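Local coordinates for protein diaminobutyrate-pyruvate transaminase and L-2,4-diaminobutyrate decarboxylase (Vibrio parahaemolyticus, PDB 2QMA) that probably uses pyridoxal 5'-phosphate to decarboxylate L-2,4-diaminobutyrate through this C-terminal domain of a longer protein that is also assigned a transaminase activity, at residues A[158-163]-A[342-347]. Residues are numbered along the deposited sequence; the frame is centred on the assembly and turned at random.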
loop_
_atom_site.group_PDB
_atom_site.type_symbol
_atom_site.label_atom_id
_atom_site.label_comp_id
_atom_site.label_asym_id
_atom_site.label_seq_id
_atom_site.Cartn_x
_atom_site.Cartn_y
_atom_site.Cartn_z
ATOM N N LYS A 158 20.221 -9.070 16.200
ATOM C CA LYS A 158 20.211 -7.810 15.449
ATOM C C LYS A 158 19.047 -7.616 14.476
ATOM O O LYS A 158 19.002 -6.595 13.759
ATOM C CB LYS A 158 21.548 -7.650 14.726
ATOM C CG LYS A 158 22.713 -7.832 15.666
ATOM C CD LYS A 158 23.897 -7.037 15.187
ATOM C CE LYS A 158 25.066 -7.949 14.823
ATOM N NZ LYS A 158 26.302 -7.126 14.712
ATOM N N ALA A 159 18.101 -8.555 14.459
ATOM C CA ALA A 159 17.097 -8.563 13.406
ATOM C C ALA A 159 16.063 -7.444 13.615
ATOM O O ALA A 159 15.903 -6.930 14.742
ATOM C CB ALA A 159 16.455 -9.889 13.324
ATOM N N ASP A 160 15.399 -7.055 12.532
ATOM C CA ASP A 160 14.297 -6.082 12.595
ATOM C C ASP A 160 13.484 -6.245 11.321
ATOM O O ASP A 160 13.793 -7.113 10.500
ATOM C CB ASP A 160 14.839 -4.646 12.779
ATOM C CG ASP A 160 13.792 -3.659 13.306
ATOM O OD1 ASP A 160 12.625 -4.060 13.608
ATOM O OD2 ASP A 160 14.190 -2.464 13.436
ATOM N N GLY A 161 12.432 -5.438 11.151
ATOM C CA GLY A 161 11.593 -5.549 9.991
ATOM C C GLY A 161 10.733 -4.310 9.881
ATOM O O GLY A 161 10.773 -3.434 10.760
ATOM N N ILE A 162 9.961 -4.232 8.806
ATOM C CA ILE A 162 8.931 -3.212 8.676
ATOM C C ILE A 162 7.837 -3.750 7.804
ATOM O O ILE A 162 8.089 -4.519 6.861
ATOM C CB ILE A 162 9.335 -1.960 7.887
ATOM C CG1 ILE A 162 10.709 -2.077 7.276
ATOM C CG2 ILE A 162 8.761 -0.604 8.546
ATOM C CD1 ILE A 162 10.542 -2.883 6.023
ATOM N N PHE A 163 6.637 -3.242 8.024
ATOM C CA PHE A 163 5.512 -3.677 7.228
ATOM C C PHE A 163 5.531 -2.959 5.901
ATOM O O PHE A 163 5.910 -1.799 5.835
ATOM C CB PHE A 163 4.197 -3.423 7.967
ATOM C CG PHE A 163 3.753 -4.579 8.806
ATOM C CD1 PHE A 163 4.465 -4.944 9.956
ATOM C CD2 PHE A 163 2.623 -5.331 8.419
ATOM C CE1 PHE A 163 4.026 -6.034 10.746
ATOM C CE2 PHE A 163 2.151 -6.408 9.211
ATOM C CZ PHE A 163 2.864 -6.769 10.361
ATOM N N SER A 342 21.245 -3.116 10.828
ATOM C CA SER A 342 22.202 -2.132 10.331
ATOM C C SER A 342 22.064 -1.968 8.800
ATOM O O SER A 342 22.364 -0.897 8.253
ATOM C CB SER A 342 23.639 -2.444 10.783
ATOM O OG SER A 342 24.216 -3.359 9.894
ATOM N N ASN A 343 21.573 -3.013 8.123
ATOM C CA ASN A 343 21.337 -2.938 6.711
ATOM C C ASN A 343 20.241 -1.925 6.290
ATOM O O ASN A 343 20.237 -1.468 5.151
ATOM C CB ASN A 343 21.078 -4.341 6.102
ATOM C CG ASN A 343 22.330 -5.231 6.070
ATOM O OD1 ASN A 343 22.266 -6.454 6.314
ATOM N ND2 ASN A 343 23.442 -4.641 5.750
ATOM N N PHE A 344 19.329 -1.594 7.200
ATOM C CA PHE A 344 18.326 -0.544 6.968
ATOM C C PHE A 344 18.965 0.859 6.799
ATOM O O PHE A 344 18.300 1.758 6.299
ATOM C CB PHE A 344 17.247 -0.520 8.092
ATOM C CG PHE A 344 16.214 -1.604 7.979
ATOM C CD1 PHE A 344 15.686 -1.944 6.738
ATOM C CD2 PHE A 344 15.711 -2.246 9.115
ATOM C CE1 PHE A 344 14.713 -2.920 6.605
ATOM C CE2 PHE A 344 14.730 -3.235 8.995
ATOM C CZ PHE A 344 14.227 -3.581 7.749
ATOM N N LYS A 345 20.233 1.018 7.197
ATOM C CA LYS A 345 20.975 2.283 7.092
ATOM C C LYS A 345 21.002 2.794 5.656
ATOM O O LYS A 345 21.063 3.994 5.451
ATOM C CB LYS A 345 22.418 2.161 7.632
ATOM C CG LYS A 345 23.397 1.510 6.651
ATOM C CD LYS A 345 24.682 1.047 7.282
ATOM C CE LYS A 345 25.460 0.152 6.305
ATOM N NZ LYS A 345 26.898 0.010 6.689
ATOM N N PHE A 346 20.963 1.874 4.683
ATOM C CA PHE A 346 20.916 2.232 3.253
ATOM C C PHE A 346 19.651 2.989 2.832
ATOM O O PHE A 346 19.685 3.742 1.858
ATOM C CB PHE A 346 21.150 0.991 2.365
ATOM C CG PHE A 346 22.480 0.306 2.622
ATOM C CD1 PHE A 346 23.680 1.017 2.511
ATOM C CD2 PHE A 346 22.523 -1.040 2.979
ATOM C CE1 PHE A 346 24.924 0.400 2.739
ATOM C CE2 PHE A 346 23.740 -1.674 3.205
ATOM C CZ PHE A 346 24.952 -0.956 3.087
ATOM N N LEU A 347 18.571 2.810 3.589
ATOM C CA LEU A 347 17.254 3.405 3.305
ATOM C C LEU A 347 17.074 4.794 3.858
ATOM O O LEU A 347 16.059 5.441 3.597
ATOM C CB LEU A 347 16.145 2.553 3.931
ATOM C CG LEU A 347 15.790 1.201 3.354
ATOM C CD1 LEU A 347 15.080 0.404 4.433
ATOM C CD2 LEU A 347 14.916 1.309 2.110
#
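Two N-H groups converge on OD1 of D160, the residue whose CB packs against the F344 ring: NE2 of the Q143 side chain, on helix 136-152, and the backbone N of G161, weakly, at 2.8 Å and a bent 146°. With CG anti to the backbone N (chi1 -161°), the carboxylate folds back to the N-H of G161, and CB lies 4.0 Å from CE2 of F344. The same ring comes in edge first. CE2 stands 3.8 Å from N of G161, which lies near the ring plane, and CZ is 4.0 Å from CA of G161. Farther along the strand, I162 approaches the ring obliquely with its CG1, 3.9 Å from CZ of F344; its CD1 is 4.1 Å from the same carbon. The two side chains pass one another, pointing opposite ways. CG anti to the carbonyl carbon (chi1 -77°) carries the F344 ring from the 3-10 segment 342-347 toward the strand, and it also rests on V338 of the neighbouring antiparallel strand 334-338. The contact packs the segment after strand 334-338 against strand 160-164, the outermost strand of the mixed sheet within this chain, away from the predicted cofactor lysine. No hydrogen bond crosses between the two segments: the join rests on van der Waals contact of one phenyl ring with the D160-G161 backbone, met at the ring edge, and with CG1 and CD1 of I162.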